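Local coordinates for putative adhesin (Bacteroides thetaiotaomicron, PDB 4QDG), which probably takes part in building or attaching pili at the outer membrane, as a lipoprotein of the FimB/Mfa2 fimbrillin family, at residues P251-N254 against Y255-L259; F283-S286 against P287-W291. All coordinates share one frame; numbering follows the deposited sequence.

Contact 1. Residues P251-N254 against Y255-L259; sequences PLIN and YLLML
The carbonyl oxygen of Ile253 takes the N-H of Leu257 in a 2.9 Å O...N hydrogen bond, one of three successive i to i+4 bonds that make this the opening of an alpha helix, 252-263. Its neighbours are slightly longer: Leu252 O receives Leu256 N at 3.1 Å, and Pro251 O receives Tyr255 N at 3.3 Å. With Pro251 at the N-cap position, strand 246-251 passes directly into the helix, and the proline carbonyl accepts the first of the i to i+4 bonds.

The side chains repeat the same spacing. Ile253 and Leu257 run alongside each other in the same direction, with CG2 of Ile253 3.9 Å from CD1 of Leu257. Because CG2 stands anti to the isoleucine backbone N (chi1 -68° for CG1), this branch meets the leucine while CG1 is turned elsewhere. On another side Leu252 CD1 approaches Leu256 CG, and both residues pack against Met281 of strand 278-285.

Pro251 and Tyr255 meet at an angle, the proline CD lying 3.7 Å from the ring carbon CE1. The edge of that ring also borders the cap carbonyl, Pro251 O being 3.4 Å from CD1. Met258, a selenomethionine, extends back along the helix and sets its CE methyl 3.9 Å above one face of the Tyr255 ring, displaced toward the rim.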
loop_
_atom_site.group_PDB
_atom_site.type_symbol
_atom_site.label_atom_id
_atom_site.label_comp_id
_atom_site.label_asym_id
_atom_site.label_seq_id
_atom_site.Cartn_x
_atom_site.Cartn_y
_atom_site.Cartn_z
ATOM N N PRO A 251 6.458 -14.994 -9.574
ATOM C CA PRO A 251 7.031 -13.846 -8.861
ATOM C C PRO A 251 6.158 -12.627 -9.208
ATOM O O PRO A 251 6.231 -12.069 -10.309
ATOM C CB PRO A 251 8.477 -13.773 -9.383
ATOM C CG PRO A 251 8.493 -14.576 -10.655
ATOM C CD PRO A 251 7.189 -15.269 -10.840
ATOM N N LEU A 252 5.265 -12.288 -8.272
ATOM C CA LEU A 252 4.266 -11.236 -8.359
ATOM C C LEU A 252 4.809 -9.878 -8.879
ATOM O O LEU A 252 4.167 -9.281 -9.738
ATOM C CB LEU A 252 3.599 -11.040 -6.973
ATOM C CG LEU A 252 2.592 -9.880 -6.800
ATOM C CD1 LEU A 252 1.366 -10.021 -7.732
ATOM C CD2 LEU A 252 2.113 -9.823 -5.390
ATOM N N ILE A 253 5.956 -9.408 -8.367
ATOM C CA ILE A 253 6.516 -8.100 -8.708
ATOM C C ILE A 253 6.980 -8.059 -10.185
ATOM O O ILE A 253 6.645 -7.103 -10.908
ATOM C CB ILE A 253 7.606 -7.674 -7.703
ATOM C CG1 ILE A 253 6.930 -7.415 -6.344
ATOM C CG2 ILE A 253 8.354 -6.440 -8.199
ATOM C CD1 ILE A 253 7.559 -6.557 -5.454
ATOM N N ASN A 254 7.638 -9.120 -10.639
ATOM C CA ASN A 254 8.078 -9.286 -12.024
ATOM C C ASN A 254 6.919 -9.230 -13.010
ATOM O O ASN A 254 7.053 -8.617 -14.065
ATOM C CB ASN A 254 8.801 -10.625 -12.198
ATOM C CG ASN A 254 10.132 -10.706 -11.497
ATOM O OD1 ASN A 254 10.482 -9.897 -10.630
ATOM N ND2 ASN A 254 10.876 -11.739 -11.812
ATOM N N TYR A 255 5.787 -9.852 -12.652
ATOM C CA TYR A 255 4.586 -9.905 -13.483
ATOM C C TYR A 255 3.961 -8.525 -13.547
ATOM O O TYR A 255 3.677 -8.088 -14.640
ATOM C CB TYR A 255 3.605 -10.985 -12.969
ATOM C CG TYR A 255 3.870 -12.340 -13.587
ATOM C CD1 TYR A 255 5.046 -13.038 -13.308
ATOM C CD2 TYR A 255 3.008 -12.872 -14.542
ATOM C CE1 TYR A 255 5.336 -14.252 -13.933
ATOM C CE2 TYR A 255 3.308 -14.063 -15.204
ATOM C CZ TYR A 255 4.461 -14.765 -14.876
ATOM O OH TYR A 255 4.729 -15.971 -15.482
ATOM N N LEU A 256 3.922 -7.775 -12.435
ATOM C CA LEU A 256 3.337 -6.416 -12.456
ATOM C C LEU A 256 4.197 -5.455 -13.262
ATOM O O LEU A 256 3.670 -4.560 -13.909
ATOM C CB LEU A 256 3.103 -5.831 -11.043
ATOM C CG LEU A 256 2.238 -6.633 -10.079
ATOM C CD1 LEU A 256 2.251 -5.984 -8.715
ATOM C CD2 LEU A 256 0.823 -6.790 -10.592
ATOM N N LEU A 257 5.521 -5.644 -13.202
ATOM C CA LEU A 257 6.469 -4.808 -13.916
ATOM C C LEU A 257 6.390 -5.099 -15.427
ATOM O O LEU A 257 6.867 -4.271 -16.187
ATOM C CB LEU A 257 7.908 -4.982 -13.358
ATOM C CG LEU A 257 8.184 -4.434 -11.931
ATOM C CD1 LEU A 257 9.602 -4.792 -11.467
ATOM C CD2 LEU A 257 7.942 -2.921 -11.827
HETATM N N MSE A 258 5.735 -6.215 -15.868
HETATM C CA MSE A 258 5.531 -6.451 -17.315
HETATM C C MSE A 258 4.482 -5.441 -17.834
HETATM O O MSE A 258 4.520 -5.085 -19.006
HETATM C CB MSE A 258 5.113 -7.892 -17.669
HETATM C CG MSE A 258 6.144 -8.945 -17.368
HETATM SE SE MSE A 258 5.286 -10.744 -17.361
HETATM C CE MSE A 258 6.891 -11.814 -16.648
ATOM N N LEU A 259 3.585 -4.945 -16.941
ATOM C CA LEU A 259 2.641 -3.908 -17.321
ATOM C C LEU A 259 3.406 -2.568 -17.449
ATOM O O LEU A 259 3.171 -1.817 -18.390
ATOM C CB LEU A 259 1.481 -3.791 -16.308
ATOM C CG LEU A 259 0.484 -2.638 -16.569
ATOM C CD1 LEU A 259 -0.351 -2.936 -17.801
ATOM C CD2 LEU A 259 -0.438 -2.433 -15.384
#

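Contact 2. Residues F283-S286 against P287-W291; sequences FFLS and PNLEW
Phe283 turns the edge of its ring onto one face of the Trp291 indole, a T-shaped pair with centroids 5.1 Å apart for the five-membered ring and planes at 77°. CD2 of Phe283 makes the approach, 3.5 Å from Trp291 CE2. The indole reaches back to Phe283 with its CG anti to the tryptophan backbone N (chi1 171°). Its own edge faces the backbone, with CD1 3.3 Å from Phe284 O.

Beside this pair, Leu285 sets CD2 against CA and CB of Trp291, while CD1 crosses toward Leu289 CD2. Leu285 and Trp291 are bridged across a beta hairpin, whose end is a type I turn, Ser286 to Leu289, combined with a G1 beta bulge at Leu289, left-handed helical in conformation, and Glu290. Leu289 N bonds to Ser286 O at 2.8 Å from well above the carbonyl plane, and Ser286 N bonds to Glu290 O at 3.0 Å, nearly straight (166°). The Asn288 side chain bends back so that OD1 takes a weak bond from Glu290 N; its modelled approach to Ser286 OG is doubtfully short.

The hairpin leads from strand 278-285 toward strand 295-298, and Phe283 and Trp291 both pack on Ile248 of strand 246-251. A water accepts the N-H of Phe284 at 2.8 Å and, more weakly, that of Trp291 NE1, lying in the indole plane. The tryptophan thus offers a face to an apolar ring while water serves its polar edge.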
loop_
_atom_site.group_PDB
_atom_site.type_symbol
_atom_site.label_atom_id
_atom_site.label_comp_id
_atom_site.label_asym_id
_atom_site.label_seq_id
_atom_site.Cartn_x
_atom_site.Cartn_y
_atom_site.Cartn_z
ATOM N N PHE A 283 -6.092 -14.393 -15.043
ATOM C CA PHE A 283 -5.415 -15.583 -15.533
ATOM C C PHE A 283 -6.444 -16.420 -16.299
ATOM O O PHE A 283 -7.561 -16.630 -15.813
ATOM C CB PHE A 283 -4.767 -16.374 -14.378
ATOM C CG PHE A 283 -3.669 -15.635 -13.636
ATOM C CD1 PHE A 283 -3.972 -14.755 -12.602
ATOM C CD2 PHE A 283 -2.332 -15.845 -13.951
ATOM C CE1 PHE A 283 -2.956 -14.073 -11.918
ATOM C CE2 PHE A 283 -1.321 -15.163 -13.271
ATOM C CZ PHE A 283 -1.640 -14.285 -12.250
ATOM N N PHE A 284 -6.082 -16.872 -17.501
ATOM C CA PHE A 284 -6.997 -17.668 -18.327
ATOM C C PHE A 284 -6.703 -19.151 -18.145
ATOM O O PHE A 284 -5.537 -19.553 -18.090
ATOM C CB PHE A 284 -6.950 -17.241 -19.803
ATOM C CG PHE A 284 -7.368 -15.800 -19.952
ATOM C CD1 PHE A 284 -8.718 -15.456 -20.033
ATOM C CD2 PHE A 284 -6.423 -14.780 -19.936
ATOM C CE1 PHE A 284 -9.106 -14.120 -20.143
ATOM C CE2 PHE A 284 -6.811 -13.451 -20.006
ATOM C CZ PHE A 284 -8.149 -13.123 -20.094
ATOM N N LEU A 285 -7.776 -19.938 -17.969
ATOM C CA LEU A 285 -7.671 -21.371 -17.717
ATOM C C LEU A 285 -8.252 -22.185 -18.846
ATOM O O LEU A 285 -9.221 -21.786 -19.492
ATOM C CB LEU A 285 -8.375 -21.780 -16.395
ATOM C CG LEU A 285 -8.049 -20.966 -15.114
ATOM C CD1 LEU A 285 -8.785 -21.541 -13.906
ATOM C CD2 LEU A 285 -6.543 -20.883 -14.850
ATOM N N SER A 286 -7.657 -23.351 -19.049
ATOM C CA SER A 286 -8.101 -24.373 -19.985
ATOM C C SER A 286 -9.237 -25.203 -19.311
ATOM O O SER A 286 -9.385 -25.089 -18.081
ATOM C CB SER A 286 -6.915 -25.242 -20.384
ATOM O OG SER A 286 -6.220 -25.689 -19.237
ATOM N N PRO A 287 -10.054 -26.025 -20.048
ATOM C CA PRO A 287 -11.147 -26.783 -19.383
ATOM C C PRO A 287 -10.715 -27.657 -18.204
ATOM O O PRO A 287 -11.525 -27.848 -17.296
ATOM C CB PRO A 287 -11.726 -27.641 -20.502
ATOM C CG PRO A 287 -11.449 -26.846 -21.736
ATOM C CD PRO A 287 -10.081 -26.239 -21.507
ATOM N N ASN A 288 -9.442 -28.111 -18.160
ATOM C CA ASN A 288 -8.909 -28.921 -17.053
ATOM C C ASN A 288 -8.499 -28.049 -15.837
ATOM O O ASN A 288 -7.976 -28.579 -14.847
ATOM C CB ASN A 288 -7.721 -29.769 -17.531
ATOM C CG ASN A 288 -6.552 -28.989 -18.097
ATOM O OD1 ASN A 288 -6.635 -27.790 -18.356
ATOM N ND2 ASN A 288 -5.434 -29.660 -18.321
ATOM N N LEU A 289 -8.751 -26.718 -15.922
ATOM C CA LEU A 289 -8.486 -25.697 -14.910
ATOM C C LEU A 289 -6.984 -25.550 -14.630
ATOM O O LEU A 289 -6.553 -25.321 -13.495
ATOM C CB LEU A 289 -9.307 -25.938 -13.632
ATOM C CG LEU A 289 -10.820 -26.036 -13.852
ATOM C CD1 LEU A 289 -11.499 -26.528 -12.615
ATOM C CD2 LEU A 289 -11.418 -24.697 -14.257
ATOM N N GLU A 290 -6.196 -25.632 -15.705
ATOM C CA GLU A 290 -4.763 -25.390 -15.682
ATOM C C GLU A 290 -4.560 -24.030 -16.291
ATOM O O GLU A 290 -5.369 -23.610 -17.127
ATOM C CB GLU A 290 -3.983 -26.488 -16.426
ATOM C CG GLU A 290 -3.760 -27.714 -15.551
ATOM C CD GLU A 290 -3.025 -28.878 -16.190
ATOM O OE1 GLU A 290 -2.155 -28.649 -17.064
ATOM O OE2 GLU A 290 -3.306 -30.028 -15.783
ATOM N N TRP A 291 -3.526 -23.317 -15.862
ATOM C CA TRP A 291 -3.294 -21.976 -16.372
ATOM C C TRP A 291 -2.663 -21.996 -17.781
ATOM O O TRP A 291 -1.656 -22.678 -18.003
ATOM C CB TRP A 291 -2.432 -21.185 -15.365
ATOM C CG TRP A 291 -1.938 -19.851 -15.847
ATOM C CD1 TRP A 291 -2.641 -18.921 -16.559
ATOM C CD2 TRP A 291 -0.682 -19.246 -15.528
ATOM N NE1 TRP A 291 -1.860 -17.817 -16.794
ATOM C CE2 TRP A 291 -0.666 -17.968 -16.139
ATOM C CE3 TRP A 291 0.427 -19.646 -14.766
ATOM C CZ2 TRP A 291 0.429 -17.100 -16.036
ATOM C CZ3 TRP A 291 1.504 -18.775 -14.652
ATOM C CH2 TRP A 291 1.504 -17.527 -15.292
HETATM O O HOH W 1 -3.584 -16.872 -18.746
#

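Overall arrangement
The two contacts illustrate how local structural elements, a helix start and a hairpin end, are joined through aromatic side chains. Their centres lie about 20 Å apart, yet they touch: Tyr255 OH of contact 1 is 3.6 Å from Trp291 CH2 of contact 2, as packing, and both side chains also rest on Ile296 and Ile305. Strand 278-285 serves both, supplying Met281 to the helix and Phe283 to the hairpin. Contact 1 is nearer a metal site: the Leu256 side chain is about 8 Å from a bound magnesium ion, and that of Ile253 about 4 Å from that of Leu273, which binds magnesium. Contact 2 sits away from the metal sites.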